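Local coordinates for transcriptional regulatory protein (Chlamydia trachomatis, PDB 3Q7R) that is an atypical response regulator of the OmpR/PhoB subfamily that probably acts as a global activator of transcription and binds its own promoter, at residues E20-D23 and L24-T28; E30-P34 and E35-C39; T87-D90 and L91-G95; C56-L60 and L61-I65; K69-E72 and G73-L77. All coordinates share one frame; numbering follows the deposited sequence. Where two conformers were deposited one is given.

Interaction 1 of 5, residues E20-D23 and L24-T28; sequences EHWD and LFFQT
Trp22 and Phe26 lie one turn apart on the same helix, side by side and pointing the same way. The Phe26 side chain can be followed outward. Its CB and CG pass Trp22 O. CD2 comes closest to that oxygen, with Phe26 CD2 3.2 Å from Trp22 O. CE2 then reaches the indole, with Phe26 CE2 3.7 Å from Trp22 CE3, near the indole plane at its edge. At the tip, Phe26 CZ is 3.9 Å from Trp22 CE3. With CG anti to the carbonyl carbon (chi1 -73°), the Phe26 ring leans back along the previous turn. One face of this ring also receives Phe25 CD2.

The contact covers the first two turns of helix 22-31, with His21 at the N-cap position. Phe25 N bonds to His21 O at 3.0 Å, and Phe26 N to Trp22 O at 2.9 Å. Asp23 CG sits between its own backbone N and carbonyl carbon (chi1 49°), which brings Asp23 OD1 to 2.9 Å from Leu24 N. The N-H meets the carboxylate from above its plane.

His21 ND1 bonds to Glu57, at the end of strand 51-57. Trp22 and Phe25 pack on Ile41 of strand 37-42. On another side of the helix, Leu24 and Thr28 rest on Leu108 of helix 105-118.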
loop_
_atom_site.group_PDB
_atom_site.type_symbol
_atom_site.label_atom_id
_atom_site.label_comp_id
_atom_site.label_asym_id
_atom_site.label_seq_id
_atom_site.Cartn_x
_atom_site.Cartn_y
_atom_site.Cartn_z
ATOM N N GLU A 20 7.765 12.154 13.657
ATOM C CA GLU A 20 8.528 12.341 14.914
ATOM C C GLU A 20 9.115 11.053 15.469
ATOM O O GLU A 20 9.762 11.076 16.519
ATOM C CB GLU A 20 7.676 13.015 15.985
ATOM C CG GLU A 20 7.248 14.458 15.548
ATOM C CD GLU A 20 6.527 15.243 16.643
ATOM O OE1 GLU A 20 6.204 14.645 17.709
ATOM O OE2 GLU A 20 6.254 16.444 16.431
ATOM N N HIS A 21 8.888 9.930 14.762
ATOM C CA HIS A 21 9.468 8.656 15.180
ATOM C C HIS A 21 10.924 8.565 14.733
ATOM O O HIS A 21 11.243 7.869 13.766
ATOM C CB HIS A 21 8.612 7.511 14.626
ATOM C CG HIS A 21 7.306 7.358 15.355
ATOM N ND1 HIS A 21 6.085 7.832 14.907
ATOM C CD2 HIS A 21 7.067 6.815 16.577
ATOM C CE1 HIS A 21 5.140 7.523 15.794
ATOM N NE2 HIS A 21 5.715 6.922 16.819
ATOM N N TRP A 22 11.784 9.299 15.431
ATOM C CA TRP A 22 13.197 9.332 15.115
ATOM C C TRP A 22 13.819 7.922 15.157
ATOM O O TRP A 22 14.679 7.620 14.350
ATOM C CB TRP A 22 13.935 10.268 16.083
ATOM C CG TRP A 22 13.561 11.725 15.887
ATOM C CD1 TRP A 22 12.516 12.388 16.474
ATOM C CD2 TRP A 22 14.224 12.693 15.053
ATOM N NE1 TRP A 22 12.494 13.697 16.063
ATOM C CE2 TRP A 22 13.529 13.913 15.190
ATOM C CE3 TRP A 22 15.349 12.655 14.229
ATOM C CZ2 TRP A 22 13.919 15.072 14.537
ATOM C CZ3 TRP A 22 15.730 13.805 13.571
ATOM C CH2 TRP A 22 15.018 15.003 13.730
ATOM N N ASP A 23 13.376 7.050 16.063
ATOM C CA ASP A 23 13.971 5.703 16.136
ATOM C C ASP A 23 13.614 4.872 14.911
ATOM O O ASP A 23 14.460 4.220 14.331
ATOM C CB ASP A 23 13.577 4.977 17.436
ATOM C CG ASP A 23 12.070 5.016 17.735
ATOM O OD1 ASP A 23 11.245 5.661 17.027
ATOM O OD2 ASP A 23 11.697 4.358 18.738
ATOM N N LEU A 24 12.360 4.952 14.468
ATOM C CA LEU A 24 11.954 4.318 13.214
ATOM C C LEU A 24 12.829 4.847 12.047
ATOM O O LEU A 24 13.280 4.086 11.203
ATOM C CB LEU A 24 10.470 4.558 12.908
ATOM C CG LEU A 24 9.956 4.017 11.568
ATOM C CD1 LEU A 24 9.985 2.466 11.510
ATOM C CD2 LEU A 24 8.520 4.553 11.334
ATOM N N PHE A 25 13.026 6.154 11.986
ATOM C CA PHE A 25 13.838 6.753 10.954
ATOM C C PHE A 25 15.268 6.212 10.923
ATOM O O PHE A 25 15.737 5.737 9.856
ATOM C CB PHE A 25 13.907 8.264 11.133
ATOM C CG PHE A 25 14.854 8.933 10.169
ATOM C CD1 PHE A 25 14.605 8.925 8.790
ATOM C CD2 PHE A 25 16.017 9.554 10.643
ATOM C CE1 PHE A 25 15.482 9.566 7.920
ATOM C CE2 PHE A 25 16.895 10.178 9.776
ATOM C CZ PHE A 25 16.633 10.182 8.398
ATOM N N PHE A 26 15.969 6.316 12.057
ATOM C CA PHE A 26 17.392 5.937 12.076
ATOM C C PHE A 26 17.521 4.421 11.802
ATOM O O PHE A 26 18.401 4.009 11.045
ATOM C CB PHE A 26 18.048 6.358 13.402
ATOM C CG PHE A 26 18.270 7.840 13.512
ATOM C CD1 PHE A 26 19.011 8.508 12.540
ATOM C CD2 PHE A 26 17.712 8.564 14.550
ATOM C CE1 PHE A 26 19.200 9.883 12.611
ATOM C CE2 PHE A 26 17.906 9.949 14.630
ATOM C CZ PHE A 26 18.635 10.593 13.662
ATOM N N GLN A 27 16.608 3.615 12.348
ATOM C CA GLN A 27 16.697 2.171 12.176
ATOM C C GLN A 27 16.356 1.745 10.755
ATOM O O GLN A 27 16.977 0.808 10.223
ATOM C CB GLN A 27 15.816 1.447 13.187
ATOM C CG GLN A 27 16.402 1.643 14.585
ATOM C CD GLN A 27 15.598 0.980 15.653
ATOM O OE1 GLN A 27 14.997 -0.063 15.425
ATOM N NE2 GLN A 27 15.585 1.575 16.840
ATOM N N THR A 28 15.385 2.429 10.134
ATOM C CA THR A 28 15.046 2.110 8.764
ATOM C C THR A 28 16.172 2.535 7.839
ATOM O O THR A 28 16.532 1.816 6.931
ATOM C CB THR A 28 13.727 2.785 8.352
ATOM O OG1 THR A 28 12.673 2.298 9.185
ATOM C CG2 THR A 28 13.402 2.422 6.894
#

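Interaction 2 of 5, residues E30-P34 and E35-C39; sequences ELLNP and EEYRC
Asn33 O is gripped by two backbone N-H groups, Glu36 N at 2.9 Å and Tyr37 N at 3.0 Å. The first bond closes a beta turn over Pro34 and Glu35, whose helical backbone angles fit type I. The second reaches one residue further, to the start of strand 37-42. This is the alpha-to-beta connection of the beta-alpha-beta unit that opens the receiver fold. The two donors use the oxygen differently. Glu36 N lies well above the carbonyl plane, whereas Tyr37 N comes nearly along the C=O axis.

The Asn33 side chain adds an Asx turn. Its CG is anti to the backbone N (chi1 173°), which carries OD1 forward over the turn. Asn33 OD1 lies 2.9 Å from Glu35 N and is also met from above its carbonyl plane. Both oxygens of Asn33 therefore hold the turn.

Apolar packing covers the inner side. Leu32 and Tyr37 cross at about a right angle, with Leu32 CD2 3.6 Å from Tyr37 CD2. Helix 105-118 lies against this pair, where both touch Ser113. Lys13 pairs through its backbone with Glu36 and Arg38, joining strand 37-42 to strand 13-18. Within the turn itself, Pro34 CA makes a CA-H...O contact with Tyr37 O at 3.4 Å.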
loop_
_atom_site.group_PDB
_atom_site.type_symbol
_atom_site.label_atom_id
_atom_site.label_comp_id
_atom_site.label_asym_id
_atom_site.label_seq_id
_atom_site.Cartn_x
_atom_site.Cartn_y
_atom_site.Cartn_z
ATOM N N GLU A 30 19.349 2.701 8.300
ATOM C CA GLU A 30 20.482 1.786 8.340
ATOM C C GLU A 30 20.230 0.462 7.621
ATOM O O GLU A 30 21.172 -0.243 7.290
ATOM C CB GLU A 30 20.950 1.563 9.779
ATOM C CG GLU A 30 19.939 1.017 10.761
ATOM C CD GLU A 30 20.469 1.045 12.193
ATOM O OE1 GLU A 30 21.463 1.772 12.430
ATOM O OE2 GLU A 30 19.902 0.351 13.074
ATOM N N LEU A 31 18.969 0.114 7.384
ATOM C CA LEU A 31 18.666 -1.107 6.635
ATOM C C LEU A 31 18.643 -0.900 5.132
ATOM O O LEU A 31 18.665 -1.882 4.380
ATOM C CB LEU A 31 17.318 -1.683 7.081
ATOM C CG LEU A 31 17.247 -2.089 8.563
ATOM C CD1 LEU A 31 15.840 -2.501 8.968
ATOM C CD2 LEU A 31 18.244 -3.231 8.852
ATOM N N LEU A 32 18.552 0.355 4.701
ATOM C CA LEU A 32 18.461 0.675 3.269
ATOM C C LEU A 32 19.866 0.834 2.708
ATOM O O LEU A 32 20.730 1.398 3.370
ATOM C CB LEU A 32 17.649 1.955 3.034
ATOM C CG LEU A 32 16.125 1.787 3.201
ATOM C CD1 LEU A 32 15.412 3.111 3.231
ATOM C CD2 LEU A 32 15.575 0.907 2.085
ATOM N N ASN A 33 20.104 0.314 1.509
ATOM C CA ASN A 33 21.425 0.454 0.863
ATOM C C ASN A 33 21.537 1.893 0.387
ATOM O O ASN A 33 20.694 2.329 -0.407
ATOM C CB ASN A 33 21.534 -0.497 -0.321
ATOM C CG ASN A 33 22.793 -0.273 -1.133
ATOM O OD1 ASN A 33 23.608 0.586 -0.808
ATOM N ND2 ASN A 33 22.950 -1.034 -2.207
ATOM N N PRO A 34 22.523 2.654 0.902
ATOM C CA PRO A 34 22.552 4.094 0.622
ATOM C C PRO A 34 22.893 4.397 -0.839
ATOM O O PRO A 34 22.669 5.510 -1.292
ATOM C CB PRO A 34 23.627 4.627 1.575
ATOM C CG PRO A 34 24.526 3.459 1.817
ATOM C CD PRO A 34 23.623 2.240 1.794
ATOM N N GLU A 35 23.410 3.416 -1.564
ATOM C CA GLU A 35 23.644 3.599 -2.992
ATOM C C GLU A 35 22.318 3.665 -3.758
ATOM O O GLU A 35 22.243 4.245 -4.847
ATOM C CB GLU A 35 24.525 2.475 -3.534
ATOM C CG GLU A 35 25.922 2.470 -2.943
ATOM C CD GLU A 35 26.804 1.369 -3.495
ATOM O OE1 GLU A 35 26.312 0.518 -4.271
ATOM O OE2 GLU A 35 28.000 1.365 -3.134
ATOM N N GLU A 36 21.270 3.081 -3.175
ATOM C CA GLU A 36 19.965 3.014 -3.829
ATOM C C GLU A 36 18.925 3.983 -3.223
ATOM O O GLU A 36 18.012 4.405 -3.915
ATOM C CB GLU A 36 19.436 1.577 -3.735
ATOM C CG GLU A 36 20.314 0.567 -4.484
ATOM C CD GLU A 36 19.929 -0.889 -4.260
ATOM O OE1 GLU A 36 19.007 -1.175 -3.474
ATOM O OE2 GLU A 36 20.572 -1.759 -4.884
ATOM N N TYR A 37 19.039 4.249 -1.919
ATOM C CA TYR A 37 18.054 5.089 -1.177
ATOM C C TYR A 37 18.746 6.021 -0.200
ATOM O O TYR A 37 19.525 5.564 0.626
ATOM C CB TYR A 37 17.091 4.226 -0.358
ATOM C CG TYR A 37 16.490 3.081 -1.137
ATOM C CD1 TYR A 37 15.381 3.270 -1.937
ATOM C CD2 TYR A 37 17.058 1.813 -1.072
ATOM C CE1 TYR A 37 14.844 2.197 -2.683
ATOM C CE2 TYR A 37 16.533 0.754 -1.781
ATOM C CZ TYR A 37 15.430 0.949 -2.586
ATOM O OH TYR A 37 14.927 -0.124 -3.290
ATOM N N ARG A 38 18.442 7.315 -0.296
ATOM C CA ARG A 38 18.937 8.355 0.630
ATOM C C ARG A 38 17.714 8.805 1.405
ATOM O O ARG A 38 16.736 9.224 0.799
ATOM C CB ARG A 38 19.483 9.529 -0.178
ATOM C CG ARG A 38 20.044 10.715 0.568
ATOM C CD ARG A 38 20.804 11.671 -0.401
ATOM N NE ARG A 38 21.994 11.022 -1.010
ATOM C CZ ARG A 38 22.870 11.604 -1.861
ATOM N NH1 ARG A 38 22.704 12.885 -2.240
ATOM N NH2 ARG A 38 23.919 10.908 -2.357
ATOM N N CYS A 39 17.775 8.729 2.721
ATOM C CA CYS A 39 16.634 9.070 3.558
ATOM C C CYS A 39 16.902 10.318 4.367
ATOM O O CYS A 39 18.021 10.518 4.873
ATOM C CB CYS A 39 16.329 7.924 4.526
ATOM S SG CYS A 39 16.011 6.384 3.708
HETATM O O HOH W 1 22.600 7.902 0.153
#

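Interaction 3 of 5, residues T87-D90 and L91-G95; sequences TSVD and LLDRG
Asp90 and Arg94 form a salt bridge one turn apart at the C-terminal end of helix 85-93. Their side chains cross at a slant, with carboxylate and guanidinium planes 38° apart. Asp90 OD2 lies 3.0 Å from Arg94 NH1, at the guanidinium edge and only slightly off its plane. The bend of Arg94 at chi3 (62°) turns the guanidinium back toward Asp90, edge first. Arg94 CD also passes close, 3.2 Å from Asp90 OD2.

Val89 and Asp93 run side by side in the same direction, with Val89 CG1 3.5 Å from Asp93 OD2. Asp93 OD1 bonds to Ser110 of the second subunit, so this side of the helix belongs to the dimer interface. Val89 and Leu92 pack there too. Leu91 turns inward onto Val78 and Leu80 of strand 75-80.

Regular backbone bonds run up to Arg94 N, which is 2.9 Å from Asp90 O. Gly95 then leaves the helix with positive phi (97°) in a Schellman motif.

Arg94 NH2 bonds to Ile65 O as well. NH1 and NH2 thus have different partners, which limits rotation of the guanidinium, and Asp90 probably offsets part of its charge in this buried residue.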
loop_
_atom_site.group_PDB
_atom_site.type_symbol
_atom_site.label_atom_id
_atom_site.label_comp_id
_atom_site.label_asym_id
_atom_site.label_seq_id
_atom_site.Cartn_x
_atom_site.Cartn_y
_atom_site.Cartn_z
ATOM N N THR A 87 -11.663 6.234 7.546
ATOM C CA THR A 87 -10.340 6.829 7.415
ATOM C C THR A 87 -9.570 6.168 6.240
ATOM O O THR A 87 -8.944 6.874 5.406
ATOM C CB THR A 87 -9.545 6.594 8.698
ATOM O OG1 THR A 87 -10.173 7.316 9.777
ATOM C CG2 THR A 87 -8.090 7.138 8.541
ATOM N N SER A 88 -9.615 4.844 6.172
ATOM C CA SER A 88 -8.927 4.051 5.133
ATOM C C SER A 88 -9.535 4.347 3.784
ATOM O O SER A 88 -8.812 4.613 2.832
ATOM C CB SER A 88 -9.073 2.539 5.383
ATOM O OG SER A 88 -8.349 2.184 6.590
ATOM N N VAL A 89 -10.881 4.340 3.700
ATOM C CA VAL A 89 -11.506 4.654 2.395
ATOM C C VAL A 89 -11.133 6.071 1.936
ATOM O O VAL A 89 -10.789 6.292 0.735
ATOM C CB VAL A 89 -13.054 4.532 2.494
ATOM C CG1 VAL A 89 -13.724 5.152 1.249
ATOM C CG2 VAL A 89 -13.469 3.050 2.696
ATOM N N ASP A 90 -11.159 7.032 2.857
ATOM C CA ASP A 90 -10.808 8.426 2.498
ATOM C C ASP A 90 -9.360 8.549 1.965
ATOM O O ASP A 90 -9.130 9.219 0.930
ATOM C CB ASP A 90 -11.024 9.346 3.716
ATOM C CG ASP A 90 -10.637 10.781 3.444
ATOM O OD1 ASP A 90 -11.361 11.454 2.689
ATOM O OD2 ASP A 90 -9.617 11.216 4.013
ATOM N N LEU A 91 -8.423 7.821 2.608
ATOM C CA LEU A 91 -7.023 7.853 2.131
ATOM C C LEU A 91 -6.933 7.301 0.724
ATOM O O LEU A 91 -6.320 7.925 -0.173
ATOM C CB LEU A 91 -6.075 7.031 3.011
ATOM C CG LEU A 91 -5.661 7.752 4.303
ATOM C CD1 LEU A 91 -4.938 6.737 5.213
ATOM C CD2 LEU A 91 -4.748 9.010 4.045
ATOM N N LEU A 92 -7.563 6.156 0.505
ATOM C CA LEU A 92 -7.439 5.497 -0.796
ATOM C C LEU A 92 -8.080 6.376 -1.894
ATOM O O LEU A 92 -7.552 6.522 -3.009
ATOM C CB LEU A 92 -8.111 4.138 -0.747
ATOM C CG LEU A 92 -7.411 3.137 0.208
ATOM C CD1 LEU A 92 -8.385 1.946 0.491
ATOM C CD2 LEU A 92 -6.059 2.612 -0.378
ATOM N N ASP A 93 -9.225 6.953 -1.556
ATOM C CA ASP A 93 -9.942 7.769 -2.539
ATOM C C ASP A 93 -9.184 9.066 -2.846
ATOM O O ASP A 93 -9.341 9.624 -3.951
ATOM C CB ASP A 93 -11.347 8.123 -2.029
ATOM C CG ASP A 93 -12.332 6.938 -2.094
ATOM O OD1 ASP A 93 -11.973 5.885 -2.637
ATOM O OD2 ASP A 93 -13.483 7.135 -1.601
ATOM N N ARG A 94 -8.374 9.538 -1.902
ATOM C CA ARG A 94 -7.540 10.708 -2.112
ATOM C C ARG A 94 -6.219 10.376 -2.822
ATOM O O ARG A 94 -5.434 11.279 -3.068
ATOM C CB ARG A 94 -7.245 11.414 -0.762
ATOM C CG ARG A 94 -8.488 12.161 -0.198
ATOM C CD ARG A 94 -8.343 12.358 1.357
ATOM N NE ARG A 94 -7.192 13.156 1.635
ATOM C CZ ARG A 94 -6.536 13.220 2.783
ATOM N NH1 ARG A 94 -6.848 12.479 3.889
ATOM N NH2 ARG A 94 -5.511 14.033 2.840
ATOM N N GLY A 95 -5.977 9.096 -3.115
ATOM C CA GLY A 95 -4.777 8.678 -3.832
ATOM C C GLY A 95 -3.633 8.177 -3.009
ATOM O O GLY A 95 -2.537 7.936 -3.554
#

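Interaction 4 of 5, residues C56-L60 and L61-I65; sequences CEYSL and LPREI
Leu61 packs against Cys56 and Tyr58 on the inner side of a tight bend, where it is buried. Leu61 N bonds to Tyr58 O at 3.0 Å, from well above the carbonyl plane, and ends the short 3-10 turn 58-60. Leu61 CG is anti to its backbone N (chi1 -172°). Its CD1 then lies 4.1 Å from Cys56 SG, and its CD2 approaches the Tyr58 ring obliquely.

Arg63, by contrast, is exposed, and no direct hydrogen bond ties it to the bend. It is bent at chi2 and chi3 and curls back toward the tyrosine. Its CD comes nearest, with Arg63 CD 3.6 Å from Tyr58 OH. A water lies 2.8 Å from Tyr58 O and 3.0 Å from Leu61 O. It also sits over the centre of one face of the Tyr58 ring.

Glu57 ends strand 51-57, where receiver domains typically carry the phosphoacceptor aspartate. It binds Ser19 and forms a salt bridge with Arg101. Tyr58 and Leu61 pack on Val78 of strand 75-80 and on Leu91 of helix 85-93.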
loop_
_atom_site.group_PDB
_atom_site.type_symbol
_atom_site.label_atom_id
_atom_site.label_comp_id
_atom_site.label_asym_id
_atom_site.label_seq_id
_atom_site.Cartn_x
_atom_site.Cartn_y
_atom_site.Cartn_z
ATOM N N CYS A 56 4.574 9.705 5.012
ATOM C CA CYS A 56 4.074 10.688 5.986
ATOM C C CYS A 56 3.182 10.061 7.036
ATOM O O CYS A 56 2.261 9.343 6.678
ATOM C CB CYS A 56 3.223 11.714 5.215
ATOM S SG CYS A 56 2.736 13.153 6.214
ATOM N N GLU A 57 3.434 10.353 8.308
ATOM C CA GLU A 57 2.503 9.938 9.324
ATOM C C GLU A 57 1.101 10.512 9.061
ATOM O O GLU A 57 0.942 11.711 8.728
ATOM C CB GLU A 57 2.952 10.517 10.668
ATOM C CG GLU A 57 4.267 9.918 11.128
ATOM C CD GLU A 57 4.129 8.500 11.609
ATOM O OE1 GLU A 57 3.014 7.937 11.654
ATOM O OE2 GLU A 57 5.171 7.877 11.896
ATOM N N TYR A 58 0.072 9.687 9.258
ATOM C CA TYR A 58 -1.281 10.193 9.088
ATOM C C TYR A 58 -1.530 11.409 10.007
ATOM O O TYR A 58 -2.206 12.372 9.627
ATOM C CB TYR A 58 -2.282 9.082 9.365
ATOM C CG TYR A 58 -3.726 9.516 9.130
ATOM C CD1 TYR A 58 -4.203 9.661 7.812
ATOM C CD2 TYR A 58 -4.565 9.786 10.192
ATOM C CE1 TYR A 58 -5.535 10.055 7.582
ATOM C CE2 TYR A 58 -5.901 10.196 9.966
ATOM C CZ TYR A 58 -6.349 10.284 8.644
ATOM O OH TYR A 58 -7.683 10.676 8.425
ATOM N N SER A 59 -1.011 11.364 11.235
ATOM C CA SER A 59 -1.163 12.515 12.104
ATOM C C SER A 59 -0.526 13.803 11.605
ATOM O O SER A 59 -0.812 14.879 12.186
ATOM C CB SER A 59 -0.645 12.237 13.515
ATOM O OG SER A 59 -1.407 11.202 14.179
ATOM N N LEU A 60 0.313 13.726 10.569
ATOM C CA LEU A 60 0.971 14.900 10.003
ATOM C C LEU A 60 0.453 15.174 8.593
ATOM O O LEU A 60 0.905 16.130 7.939
ATOM C CB LEU A 60 2.467 14.759 10.001
ATOM C CG LEU A 60 3.068 14.702 11.410
ATOM C CD1 LEU A 60 4.572 14.297 11.373
ATOM C CD2 LEU A 60 2.830 16.064 12.078
ATOM N N LEU A 61 -0.519 14.371 8.144
ATOM C CA LEU A 61 -0.984 14.491 6.732
ATOM C C LEU A 61 -2.195 15.445 6.684
ATOM O O LEU A 61 -3.248 15.160 7.253
ATOM C CB LEU A 61 -1.461 13.151 6.223
ATOM C CG LEU A 61 -1.771 13.193 4.718
ATOM C CD1 LEU A 61 -0.555 13.256 3.804
ATOM C CD2 LEU A 61 -2.574 11.894 4.412
ATOM N N PRO A 62 -2.041 16.612 6.089
ATOM C CA PRO A 62 -3.243 17.485 6.011
ATOM C C PRO A 62 -4.442 16.777 5.370
ATOM O O PRO A 62 -4.322 16.036 4.393
ATOM C CB PRO A 62 -2.805 18.600 5.043
ATOM C CG PRO A 62 -1.293 18.625 5.186
ATOM C CD PRO A 62 -0.910 17.162 5.329
ATOM N N ARG A 63 -5.618 17.037 5.932
ATOM C CA ARG A 63 -6.779 16.262 5.493
ATOM C C ARG A 63 -7.297 16.704 4.138
ATOM O O ARG A 63 -8.057 15.939 3.543
ATOM C CB ARG A 63 -7.900 16.445 6.503
ATOM C CG ARG A 63 -7.737 15.529 7.729
ATOM C CD ARG A 63 -8.231 14.085 7.329
ATOM N NE ARG A 63 -9.690 14.172 7.241
ATOM C CZ ARG A 63 -10.492 14.126 8.303
ATOM N NH1 ARG A 63 -9.970 13.965 9.524
ATOM N NH2 ARG A 63 -11.824 14.248 8.163
ATOM N N GLU A 64 -6.902 17.901 3.701
ATOM C CA GLU A 64 -7.454 18.479 2.456
ATOM C C GLU A 64 -6.672 17.923 1.223
ATOM O O GLU A 64 -7.187 17.899 0.116
ATOM C CB GLU A 64 -7.378 20.016 2.524
ATOM C CG GLU A 64 -8.058 20.596 3.775
ATOM C CD GLU A 64 -7.191 20.511 5.053
ATOM O OE1 GLU A 64 -5.960 20.218 4.965
ATOM O OE2 GLU A 64 -7.767 20.731 6.155
ATOM N N ILE A 65 -5.456 17.453 1.405
ATOM C CA ILE A 65 -4.636 17.240 0.219
ATOM C C ILE A 65 -4.857 15.900 -0.502
ATOM O O ILE A 65 -5.431 14.967 0.010
ATOM C CB ILE A 65 -3.115 17.432 0.510
ATOM C CG1 ILE A 65 -2.605 16.300 1.380
ATOM C CG2 ILE A 65 -2.900 18.885 1.107
ATOM C CD1 ILE A 65 -0.982 16.214 1.390
HETATM O O HOH W 2 -4.766 13.505 9.178
#

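Interaction 5 of 5, residues K69-E72 and G73-L77; sequences KSLE and GSFVL
Leu71 lays its CD2 methyl against the Phe75 ring, with Leu71 CD2 3.5 Å from Phe75 CD1. The methyl is also 3.8 Å from Phe75 CE1, so it approaches the ring obliquely, at its CD1-CE1 bond. The two side chains cross at a slant.

Leu71 CG is anti to the backbone N (chi1 179°), which sends both branches over the following residues. Leu71 CG stands 3.4 Å from Gly73 O. The other branch, Leu71 CD1, is 3.5 Å from Gly73 N. The leucine thus folds over the glycine peptide on its way to the ring. No hydrogen bond joins the two segments, and van der Waals packing carries the contact.

This is the entry into strand 75-80. Typical receiver domains have a helix in the connection before this strand, but here 69-72 has no regular structure. Phe75 pairs through its backbone with Asp52 and Val54. Its side chain packs on Leu53 of strand 51-57 and meets the ring of His119, just beyond helix 105-118.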
loop_
_atom_site.group_PDB
_atom_site.type_symbol
_atom_site.label_atom_id
_atom_site.label_comp_id
_atom_site.label_asym_id
_atom_site.label_seq_id
_atom_site.Cartn_x
_atom_site.Cartn_y
_atom_site.Cartn_z
ATOM N N LYS A 69 -4.293 11.544 -9.991
ATOM C CA LYS A 69 -3.998 10.528 -10.986
ATOM C C LYS A 69 -2.862 10.882 -11.938
ATOM O O LYS A 69 -2.012 10.039 -12.198
ATOM C CB LYS A 69 -5.276 10.219 -11.784
ATOM C CG LYS A 69 -6.373 9.718 -10.872
ATOM C CD LYS A 69 -7.578 9.210 -11.664
ATOM C CE LYS A 69 -8.645 8.625 -10.730
ATOM N NZ LYS A 69 -9.058 9.635 -9.717
ATOM N N SER A 70 -2.816 12.131 -12.406
ATOM C CA SER A 70 -1.802 12.523 -13.377
ATOM C C SER A 70 -0.598 13.185 -12.689
ATOM O O SER A 70 -0.126 14.238 -13.065
ATOM C CB SER A 70 -2.435 13.497 -14.357
ATOM O OG SER A 70 -3.327 12.760 -15.203
ATOM N N LEU A 71 -0.186 12.569 -11.596
ATOM C CA LEU A 71 0.810 13.095 -10.667
ATOM C C LEU A 71 2.098 13.517 -11.357
ATOM O O LEU A 71 2.646 12.746 -12.157
ATOM C CB LEU A 71 1.158 11.973 -9.692
ATOM C CG LEU A 71 2.215 12.350 -8.657
ATOM C CD1 LEU A 71 1.695 13.480 -7.770
ATOM C CD2 LEU A 71 2.512 11.085 -7.792
ATOM N N GLU A 72 2.536 14.739 -11.072
ATOM C CA GLU A 72 3.836 15.228 -11.510
ATOM C C GLU A 72 4.787 15.513 -10.331
ATOM O O GLU A 72 5.959 15.901 -10.547
ATOM C CB GLU A 72 3.718 16.541 -12.302
ATOM C CG GLU A 72 2.948 16.323 -13.576
ATOM C CD GLU A 72 3.771 15.591 -14.653
ATOM O OE1 GLU A 72 5.002 15.422 -14.457
ATOM O OE2 GLU A 72 3.193 15.240 -15.715
ATOM N N GLY A 73 4.283 15.356 -9.110
ATOM C CA GLY A 73 5.078 15.582 -7.923
ATOM C C GLY A 73 5.520 14.250 -7.287
ATOM O O GLY A 73 5.454 13.227 -7.919
ATOM N N SER A 74 5.926 14.318 -6.015
ATOM C CA SER A 74 6.378 13.151 -5.257
ATOM C C SER A 74 5.228 12.173 -5.001
ATOM O O SER A 74 4.105 12.598 -4.754
ATOM C CB SER A 74 6.907 13.583 -3.877
ATOM O OG SER A 74 7.927 14.570 -3.935
ATOM N N PHE A 75 5.513 10.865 -5.000
ATOM C CA PHE A 75 4.554 9.908 -4.443
ATOM C C PHE A 75 4.492 10.091 -2.924
ATOM O O PHE A 75 5.443 10.588 -2.312
ATOM C CB PHE A 75 5.028 8.482 -4.731
ATOM C CG PHE A 75 5.141 8.170 -6.189
ATOM C CD1 PHE A 75 3.977 7.977 -6.904
ATOM C CD2 PHE A 75 6.368 8.056 -6.815
ATOM C CE1 PHE A 75 4.036 7.686 -8.273
ATOM C CE2 PHE A 75 6.431 7.758 -8.170
ATOM C CZ PHE A 75 5.246 7.577 -8.886
ATOM N N VAL A 76 3.364 9.693 -2.335
ATOM C CA VAL A 76 3.217 9.727 -0.852
ATOM C C VAL A 76 2.678 8.412 -0.306
ATOM O O VAL A 76 1.654 7.913 -0.804
ATOM C CB VAL A 76 2.288 10.876 -0.415
ATOM C CG1 VAL A 76 2.110 10.823 1.118
ATOM C CG2 VAL A 76 2.874 12.280 -0.815
ATOM N N LEU A 77 3.378 7.816 0.672
ATOM C CA LEU A 77 2.882 6.620 1.353
ATOM C C LEU A 77 2.570 7.055 2.764
ATOM O O LEU A 77 3.410 7.729 3.391
ATOM C CB LEU A 77 4.009 5.557 1.389
ATOM C CG LEU A 77 3.772 4.298 2.256
ATOM C CD1 LEU A 77 2.687 3.428 1.631
ATOM C CD2 LEU A 77 5.082 3.499 2.337
#

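In the fold
All five contacts are local, and they follow one another along the chain without nesting or crossing. Interaction 1 starts helix 22-31, and interaction 2 turns its end into edge strand 37-42. Phe25 of the first touches Cys39 of the second. Interaction 4 follows the end of strand 51-57 and reaches back to interaction 1 through His21 and Glu57. Interaction 5 leads into the neighbouring strand 75-80, where Leu77 O bonds to Cys56 N of interaction 4. Interaction 3 comes last, on helix 85-93, and Arg94 holds the loop of interaction 4. Interactions 1 and 3 lie on opposite sides of the chain's centre, about 25 Å apart between centres.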